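Local coordinates for putative laminarinase (PDB 2W39), which probably hydrolyses beta-1,3- and mixed-linkage glucans such as laminarin and lichenin, as a secreted fungal glycoside hydrolase of family 16, at residues 13-18 against 43-48; 87-92 against 117-122; 96-101 against 285-290. One frame throughout, in Å; residues are numbered along the deposited sequence.

Contact 1: residues 13-18 against 43-48. With NAG (2-acetamido-2-deoxy-beta-D-glucopyranose), chain C.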
# COMPACT_ATOMS: atom_id res chain seq x y z
N ALA A 13 15.52 -6.51 9.79
CA ALA A 13 14.90 -7.77 9.38
C ALA A 13 14.45 -7.72 7.92
O ALA A 13 14.52 -8.71 7.21
CB ALA A 13 13.71 -8.12 10.27
N PHE A 14 13.96 -6.56 7.49
CA PHE A 14 13.44 -6.42 6.13
C PHE A 14 14.50 -6.71 5.07
O PHE A 14 14.16 -7.11 3.96
CB PHE A 14 12.86 -5.02 5.91
CG PHE A 14 11.57 -4.77 6.62
CD1 PHE A 14 10.35 -5.11 6.01
CD2 PHE A 14 11.55 -4.16 7.87
CE1 PHE A 14 9.14 -4.85 6.65
CE2 PHE A 14 10.34 -3.91 8.53
CZ PHE A 14 9.12 -4.24 7.91
N LEU A 15 15.78 -6.51 5.41
CA LEU A 15 16.86 -6.73 4.45
C LEU A 15 17.08 -8.21 4.16
O LEU A 15 17.69 -8.54 3.15
CB LEU A 15 18.16 -6.06 4.90
CG LEU A 15 18.04 -4.56 5.15
CD1 LEU A 15 19.41 -4.00 5.59
CD2 LEU A 15 17.50 -3.81 3.94
N SER A 16 16.62 -9.10 5.03
CA SER A 16 16.74 -10.53 4.73
C SER A 16 15.42 -11.17 4.31
O SER A 16 15.43 -12.20 3.65
CB SER A 16 17.37 -11.31 5.88
OG SER A 16 16.66 -11.11 7.09
N THR A 17 14.29 -10.55 4.67
CA THR A 17 13.00 -11.20 4.46
C THR A 17 12.21 -10.63 3.27
O THR A 17 11.19 -11.20 2.88
CB THR A 17 12.14 -11.10 5.73
OG1 THR A 17 11.89 -9.72 5.98
CG2 THR A 17 12.85 -11.78 6.93
N PHE A 18 12.73 -9.55 2.70
CA PHE A 18 12.18 -8.95 1.47
C PHE A 18 13.30 -8.84 0.47
O PHE A 18 14.47 -8.85 0.84
CB PHE A 18 11.66 -7.52 1.74
CG PHE A 18 10.31 -7.46 2.41
CD1 PHE A 18 10.08 -8.00 3.67
CD2 PHE A 18 9.24 -6.84 1.76
CE1 PHE A 18 8.84 -7.93 4.26
CE2 PHE A 18 7.98 -6.75 2.35
CZ PHE A 18 7.78 -7.31 3.60
N ASN A 43 21.19 5.29 0.23
CA ASN A 43 20.36 5.61 1.40
C ASN A 43 18.90 5.84 1.05
O ASN A 43 18.20 6.65 1.68
CB ASN A 43 20.95 6.77 2.22
CG ASN A 43 20.52 6.73 3.69
OD1 ASN A 43 20.19 5.67 4.24
ND2 ASN A 43 20.54 7.90 4.33
N LEU A 44 18.43 5.10 0.04
CA LEU A 44 17.01 5.09 -0.28
C LEU A 44 16.25 4.08 0.57
O LEU A 44 15.03 4.19 0.75
CB LEU A 44 16.80 4.81 -1.76
CG LEU A 44 17.51 5.82 -2.67
CD1 LEU A 44 17.30 5.44 -4.11
CD2 LEU A 44 17.05 7.25 -2.41
N THR A 45 16.97 3.09 1.07
CA THR A 45 16.45 2.18 2.08
C THR A 45 17.38 2.29 3.26
O THR A 45 18.61 2.23 3.11
CB THR A 45 16.42 0.74 1.56
OG1 THR A 45 15.47 0.69 0.50
CG2 THR A 45 16.03 -0.28 2.65
N TYR A 46 16.79 2.44 4.45
CA TYR A 46 17.54 2.56 5.69
C TYR A 46 16.79 1.66 6.66
O TYR A 46 15.60 1.85 6.88
CB TYR A 46 17.53 4.02 6.14
CG TYR A 46 18.17 4.28 7.48
CD1 TYR A 46 19.55 4.39 7.59
CD2 TYR A 46 17.40 4.43 8.63
CE1 TYR A 46 20.16 4.63 8.81
CE2 TYR A 46 18.00 4.67 9.86
CZ TYR A 46 19.38 4.77 9.94
OH TYR A 46 20.00 5.01 11.14
N ALA A 47 17.47 0.66 7.24
CA ALA A 47 16.78 -0.41 7.99
C ALA A 47 17.59 -0.79 9.20
O ALA A 47 18.49 -1.65 9.12
CB ALA A 47 16.51 -1.64 7.10
N SER A 48 17.29 -0.14 10.33
CA SER A 48 18.08 -0.25 11.57
C SER A 48 17.30 0.20 12.82
O SER A 48 16.48 1.13 12.76
CB SER A 48 19.36 0.58 11.43
OG SER A 48 20.29 0.25 12.44
C1 NAG C . 20.28 7.85 5.76
C2 NAG C . 21.16 8.91 6.43
C3 NAG C . 20.74 9.17 7.89
C4 NAG C . 19.23 9.29 8.04
C5 NAG C . 18.55 8.09 7.38
C6 NAG C . 17.03 8.13 7.56
C7 NAG C . 23.60 9.16 6.01
C8 NAG C . 24.93 8.49 6.21
N2 NAG C . 22.55 8.46 6.43
O3 NAG C . 21.36 10.34 8.39
O4 NAG C . 18.91 9.34 9.41
O5 NAG C . 18.90 8.10 6.01
O6 NAG C . 16.47 9.26 6.92
O7 NAG C . 23.55 10.27 5.49

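Contact 2: residues 87-92 against 117-122. With BGC (beta-D-glucopyranose), chain B; LGC (D-glucono-1,5-lactone), chain D.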
# COMPACT_ATOMS: atom_id res chain seq x y z
N PHE A 87 0.49 -3.42 9.69
CA PHE A 87 1.49 -2.42 9.31
C PHE A 87 1.42 -1.26 10.30
O PHE A 87 0.39 -0.59 10.39
CB PHE A 87 1.20 -1.87 7.89
CG PHE A 87 1.18 -2.91 6.79
CD1 PHE A 87 2.24 -3.02 5.90
CD2 PHE A 87 0.10 -3.77 6.65
CE1 PHE A 87 2.22 -3.98 4.88
CE2 PHE A 87 0.08 -4.74 5.63
CZ PHE A 87 1.14 -4.85 4.76
N ASP A 88 2.50 -1.05 11.04
CA ASP A 88 2.61 0.07 11.99
C ASP A 88 3.43 1.13 11.27
O ASP A 88 4.65 0.97 11.12
CB ASP A 88 3.26 -0.40 13.30
CG ASP A 88 3.37 0.69 14.34
OD1 ASP A 88 3.07 1.86 14.04
OD2 ASP A 88 3.79 0.36 15.46
N VAL A 89 2.76 2.17 10.79
CA VAL A 89 3.35 3.11 9.83
C VAL A 89 3.40 4.51 10.44
O VAL A 89 2.36 5.09 10.75
CB VAL A 89 2.53 3.16 8.53
CG1 VAL A 89 3.17 4.13 7.55
CG2 VAL A 89 2.41 1.75 7.90
N ARG A 90 4.60 5.04 10.62
CA ARG A 90 4.80 6.38 11.18
C ARG A 90 4.57 7.47 10.12
O ARG A 90 4.14 8.57 10.45
CB ARG A 90 6.21 6.52 11.77
CG ARG A 90 6.51 5.51 12.86
CD ARG A 90 7.82 5.88 13.57
NE ARG A 90 8.25 4.87 14.54
CZ ARG A 90 9.20 3.96 14.33
NH1 ARG A 90 9.81 3.86 13.16
NH2 ARG A 90 9.53 3.13 15.31
N HIS A 91 4.92 7.18 8.86
CA HIS A 91 4.93 8.18 7.80
C HIS A 91 4.77 7.44 6.48
O HIS A 91 5.33 6.35 6.30
CB HIS A 91 6.27 8.93 7.81
CG HIS A 91 6.30 10.20 7.02
ND1 HIS A 91 6.59 10.25 5.67
CD2 HIS A 91 6.12 11.49 7.41
CE1 HIS A 91 6.60 11.51 5.27
NE2 HIS A 91 6.31 12.28 6.31
N MET A 92 4.01 8.02 5.56
CA MET A 92 3.94 7.51 4.19
C MET A 92 4.38 8.61 3.22
O MET A 92 4.38 9.80 3.57
CB MET A 92 2.53 7.03 3.82
CG MET A 92 1.51 8.15 3.61
SD MET A 92 -0.05 7.60 2.88
CE MET A 92 -0.74 6.61 4.24
N ASP A 117 -5.13 -3.97 -2.34
CA ASP A 117 -4.43 -2.73 -2.02
C ASP A 117 -4.89 -2.28 -0.66
O ASP A 117 -6.09 -2.06 -0.45
CB ASP A 117 -4.71 -1.67 -3.07
CG ASP A 117 -4.42 -2.17 -4.48
OD1 ASP A 117 -3.32 -2.73 -4.69
OD2 ASP A 117 -5.29 -2.06 -5.34
N ILE A 118 -3.95 -2.17 0.28
CA ILE A 118 -4.24 -1.87 1.67
C ILE A 118 -4.07 -0.38 1.96
O ILE A 118 -4.95 0.24 2.55
CB ILE A 118 -3.34 -2.73 2.60
CG1 ILE A 118 -3.57 -4.23 2.31
CG2 ILE A 118 -3.61 -2.38 4.05
CD1 ILE A 118 -2.52 -5.16 2.94
N ILE A 119 -2.94 0.17 1.53
CA ILE A 119 -2.68 1.61 1.55
C ILE A 119 -2.40 2.02 0.12
O ILE A 119 -1.54 1.45 -0.53
CB ILE A 119 -1.46 1.97 2.42
CG1 ILE A 119 -1.57 1.32 3.81
CG2 ILE A 119 -1.32 3.49 2.48
CD1 ILE A 119 -0.33 1.53 4.70
N GLU A 120 -3.13 3.01 -0.38
CA GLU A 120 -2.87 3.49 -1.74
C GLU A 120 -3.54 4.81 -2.00
O GLU A 120 -4.69 5.03 -1.61
CB GLU A 120 -3.42 2.49 -2.78
CG GLU A 120 -2.85 2.76 -4.17
CD GLU A 120 -3.42 1.89 -5.27
OE1 GLU A 120 -4.42 1.18 -5.05
OE2 GLU A 120 -2.84 1.94 -6.39
N GLY A 121 -2.83 5.70 -2.70
CA GLY A 121 -3.43 6.91 -3.22
C GLY A 121 -2.43 7.62 -4.10
O GLY A 121 -1.35 7.09 -4.39
N VAL A 122 -2.81 8.82 -4.54
CA VAL A 122 -1.97 9.60 -5.43
C VAL A 122 -2.02 11.07 -5.08
O VAL A 122 -3.05 11.59 -4.64
CB VAL A 122 -2.39 9.44 -6.93
CG1 VAL A 122 -2.24 8.00 -7.37
CG2 VAL A 122 -3.80 9.94 -7.18
C2 BGC B . -2.68 -1.44 -9.53
C3 BGC B . -1.29 -2.09 -9.50
C4 BGC B . -0.35 -1.17 -8.74
C5 BGC B . -0.81 -1.19 -7.29
C6 BGC B . 0.13 -0.39 -6.40
C1 BGC B . -3.11 -0.74 -8.22
O1 BGC B . -3.57 0.59 -8.53
O2 BGC B . -3.66 -2.42 -9.89
O3 BGC B . -0.81 -2.33 -10.84
O4 BGC B . 1.00 -1.62 -8.84
O5 BGC B . -2.13 -0.65 -7.16
O6 BGC B . -0.19 1.01 -6.49
C1 LGC D . -3.10 -1.26 -8.42
C2 LGC D . -2.57 -1.85 -9.69
O5 LGC D . -2.25 -1.04 -7.24
O1 LGC D . -4.27 -0.93 -8.34
O2 LGC D . -3.38 -2.98 -10.09
C3 LGC D . -1.09 -2.22 -9.56
O3 LGC D . -0.50 -2.33 -10.86
C4 LGC D . -0.36 -1.17 -8.72
O4 LGC D . 1.05 -1.34 -8.80
C5 LGC D . -0.85 -1.33 -7.29
C6 LGC D . -0.16 -0.44 -6.26
O6 LGC D . -0.22 0.95 -6.61

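Contact 3: residues 96-101 against 285-290. With BGC (beta-D-glucopyranose), chain B; LGC (D-glucono-1,5-lactone), chain D.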
# COMPACT_ATOMS: atom_id res chain seq x y z
N CYS A 96 3.44 16.13 -4.58
CA CYS A 96 2.89 16.06 -5.92
C CYS A 96 3.61 14.98 -6.73
O CYS A 96 4.84 14.90 -6.72
CB CYS A 96 3.04 17.41 -6.60
SG CYS A 96 1.72 18.57 -6.13
N GLY A 97 2.81 14.15 -7.41
CA GLY A 97 3.34 13.10 -8.25
C GLY A 97 3.50 11.77 -7.55
O GLY A 97 3.69 10.75 -8.21
N THR A 98 3.41 11.75 -6.22
CA THR A 98 3.66 10.50 -5.51
C THR A 98 2.50 9.51 -5.61
O THR A 98 1.33 9.90 -5.60
CB THR A 98 3.99 10.72 -4.01
OG1 THR A 98 2.90 11.35 -3.33
CG2 THR A 98 5.27 11.53 -3.81
N TRP A 99 2.87 8.24 -5.68
CA TRP A 99 1.92 7.14 -5.74
C TRP A 99 2.48 5.99 -4.91
O TRP A 99 3.10 5.06 -5.43
CB TRP A 99 1.66 6.76 -7.19
CG TRP A 99 0.64 5.67 -7.40
CD1 TRP A 99 -0.13 5.01 -6.47
CD2 TRP A 99 0.31 5.09 -8.67
NE1 TRP A 99 -0.90 4.05 -7.08
CE2 TRP A 99 -0.66 4.08 -8.43
CE3 TRP A 99 0.76 5.31 -9.98
CZ2 TRP A 99 -1.19 3.30 -9.47
CZ3 TRP A 99 0.22 4.54 -11.00
CH2 TRP A 99 -0.74 3.55 -10.74
N PRO A 100 2.31 6.09 -3.58
CA PRO A 100 2.77 5.03 -2.69
C PRO A 100 1.72 3.92 -2.56
O PRO A 100 0.53 4.18 -2.75
CB PRO A 100 2.90 5.76 -1.35
CG PRO A 100 1.79 6.80 -1.38
CD PRO A 100 1.68 7.20 -2.83
N ALA A 101 2.17 2.72 -2.22
CA ALA A 101 1.25 1.63 -1.95
C ALA A 101 1.84 0.60 -1.01
O ALA A 101 3.05 0.33 -1.04
CB ALA A 101 0.80 0.97 -3.25
N ALA A 285 11.69 15.38 -0.46
CA ALA A 285 12.29 15.10 0.84
C ALA A 285 11.32 14.38 1.78
O ALA A 285 11.74 13.57 2.61
CB ALA A 285 12.83 16.37 1.48
N ASN A 286 10.03 14.64 1.62
CA ASN A 286 9.01 13.99 2.45
C ASN A 286 8.33 12.82 1.77
O ASN A 286 7.34 12.30 2.26
CB ASN A 286 8.01 15.01 2.99
CG ASN A 286 8.65 15.91 4.04
OD1 ASN A 286 9.47 15.46 4.84
ND2 ASN A 286 8.27 17.19 4.04
N ALA A 287 8.91 12.37 0.66
CA ALA A 287 8.41 11.20 -0.06
C ALA A 287 9.07 9.93 0.49
O ALA A 287 9.85 9.28 -0.20
CB ALA A 287 8.65 11.37 -1.55
N TYR A 288 8.74 9.62 1.74
CA TYR A 288 9.29 8.44 2.40
C TYR A 288 8.25 7.70 3.21
O TYR A 288 7.33 8.30 3.79
CB TYR A 288 10.50 8.79 3.30
CG TYR A 288 10.21 9.65 4.52
CD1 TYR A 288 9.97 9.08 5.77
CD2 TYR A 288 10.23 11.05 4.42
CE1 TYR A 288 9.73 9.89 6.89
CE2 TYR A 288 9.98 11.84 5.52
CZ TYR A 288 9.73 11.26 6.74
OH TYR A 288 9.48 12.05 7.84
N TRP A 289 8.40 6.38 3.24
CA TRP A 289 7.78 5.54 4.25
C TRP A 289 8.69 5.50 5.46
O TRP A 289 9.91 5.37 5.32
CB TRP A 289 7.68 4.11 3.73
CG TRP A 289 6.70 3.84 2.62
CD1 TRP A 289 6.97 3.73 1.29
CD2 TRP A 289 5.30 3.59 2.78
NE1 TRP A 289 5.81 3.45 0.59
CE2 TRP A 289 4.78 3.33 1.49
CE3 TRP A 289 4.44 3.54 3.88
CZ2 TRP A 289 3.43 3.02 1.27
CZ3 TRP A 289 3.09 3.25 3.66
CH2 TRP A 289 2.60 3.00 2.37
N ASP A 290 8.10 5.57 6.66
CA ASP A 290 8.80 5.26 7.92
C ASP A 290 7.91 4.22 8.59
O ASP A 290 6.78 4.54 8.99
CB ASP A 290 8.98 6.53 8.77
CG ASP A 290 9.61 6.25 10.13
OD1 ASP A 290 9.60 5.10 10.61
OD2 ASP A 290 10.10 7.22 10.76
C2 BGC B . -2.68 -1.44 -9.53
C3 BGC B . -1.29 -2.09 -9.50
C4 BGC B . -0.35 -1.17 -8.74
C5 BGC B . -0.81 -1.19 -7.29
C6 BGC B . 0.13 -0.39 -6.40
C1 BGC B . -3.11 -0.74 -8.22
O1 BGC B . -3.57 0.59 -8.53
O2 BGC B . -3.66 -2.42 -9.89
O3 BGC B . -0.81 -2.33 -10.84
O4 BGC B . 1.00 -1.62 -8.84
O5 BGC B . -2.13 -0.65 -7.16
O6 BGC B . -0.19 1.01 -6.49
C1 LGC D . -3.10 -1.26 -8.42
C2 LGC D . -2.57 -1.85 -9.69
O5 LGC D . -2.25 -1.04 -7.24
O1 LGC D . -4.27 -0.93 -8.34
O2 LGC D . -3.38 -2.98 -10.09
C3 LGC D . -1.09 -2.22 -9.56
O3 LGC D . -0.50 -2.33 -10.86
C4 LGC D . -0.36 -1.17 -8.72
O4 LGC D . 1.05 -1.34 -8.80
C5 LGC D . -0.85 -1.33 -7.29
C6 LGC D . -0.16 -0.44 -6.26
O6 LGC D . -0.22 0.95 -6.61

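Contact 1: residues 13-18 against 43-48
Leu15 closes onto Ala47 where the short helix 14-17 packs against strand 45-48, the outer arm of a beta-hairpin in the GH16 beta-sandwich. The tight part is small and wholly apolar. The fork of Leu15 sits over the Ala47 methyl, with Leu15 CG 3.8 Å from Ala47 CB and both branches slightly farther off. Having CG anti to the carbonyl carbon (chi1 -57°) sends the chain out from the helix to the strand, and Leu15 CD2 then runs alongside Thr45, 4.0 Å from Thr45 CG2, the two side chains passing in opposite senses. Thr45 turns its hydroxyl to His20, while Leu40 of helix 36-41 also packs on Leu15. At the helix, Ala13 O is gripped by Ser16 N, Thr17 N and Thr17 OG1, the hydroxyl lying above the carbonyl plane.

The other side of strand 45-48 is looser. Ser48 is exposed, and Tyr46 branches off away from the helix, its ring against an N-linked sugar. Asn43, in a Schellman motif at the end of helix 36-41, carries this glycan. NAG C5 stands 3.7 Å above the centre of the Tyr46 ring in a CH-pi contact, and the covalent link, Asn43 ND2 to NAG C1, measures 1.5 Å.

Contact 2: residues 87-92 against 117-122
Glu120 OE2 is approached by several groups: it accepts a hydrogen bond from Trp99 NE1 and lies 2.6 Å from BGC O1, the glucose and the lactone being modelled in overlapping positions of one site. Asp117 OD1 reaches the same sugar, 3.2 Å from LGC O5. The two acids belong to the Glu-x-Asp-x-x-Glu signature of family GH16, begun by Glu115. Between them, Ile118 and Ile119 form a classic beta bulge opposite Ala102 and turn both side chains the other way, toward 87-92.

There the meeting is apolar. Ile118 CD1 ends 3.8 Å from Phe87 CE2, the two side chains crossing at about a right angle. Ile119 offers both its branches: CD1 to Val89 CG2 at 4.2 Å, and CG2 to Met92 CE at 3.6 Å. Met92 delivers that methyl by a bend at chi3 (68°). Phe179 of helix 176-181 packs on Val89 and Met92, and Asn128 clamps the bulge by bonding Ile118 O and Glu120 N. Hydrocarbon contact on one side and carboxylates on the other are consistent with buried packing that helps hold the backbone from which Asp117 and Glu120 reach the sugar.

Contact 3: residues 96-101 against 285-290
Trp289 meets strand 98-101 through one corner of its indole: Trp289 CZ2 lies 3.8 Å from Pro100 CB, which approaches obliquely, and 3.6 Å from Ala101 O. Ala101 N sits at the indole edge, in its plane. Two residues back along each segment, Thr98 CG2 and Ala287 CB are 4.1 Å apart, a lighter touch. Ala287 is the centre of an inverse gamma turn that leads into the strand.

The next shell fixes these groups. Trp289 NE1 is spent on Asn250 O, which sets the rotation of the indole. Thr98 OG1, between the backbone N and the carbonyl carbon (chi1 61°), bonds Gly95 O, and this leaves CG2 to face Ala287.

Trp99 and Ala101 serve the ligand pocket instead, with Trp99 NE1 3.2 Å from BGC O6 and Ala101 CB 3.4 Å from the same oxygen. The edge of the Trp99 ring has BGC O1 in its plane, and Trp257 pairs edge-to-face with the Trp99 ring. A leucine in place of Trp99 would probably leave Glu120 without its indole N-H partner and open a gap beside the sugar.

The two strand pieces run only 18° apart but in different sheets of the sandwich: 98-105 lies between strands 115-120 and 246-253, whereas Trp289 reaches across from strand 288-297, where Leu54 of strand 51-55 packs on it.

Overall arrangement
From the N terminus, contact 1 comes first and complete: it closes a loop of 24 residues, bringing the helix 14-17 to the hairpin strand 45-48 before either of the others opens. Contact 2 then opens at 87-92 and contact 3 at 96-101; contact 2 closes at 117-122 and contact 3 only at 285-290, so these two cross rather than nest. Both bind one sheet of the sandwich to the other, and their centres are about 10 Å apart. They meet directly through the Arg90-Asp290 salt bridge, and both border the sugar site. Contact 1 lies about 17 Å from each, centre to centre, and touches neither.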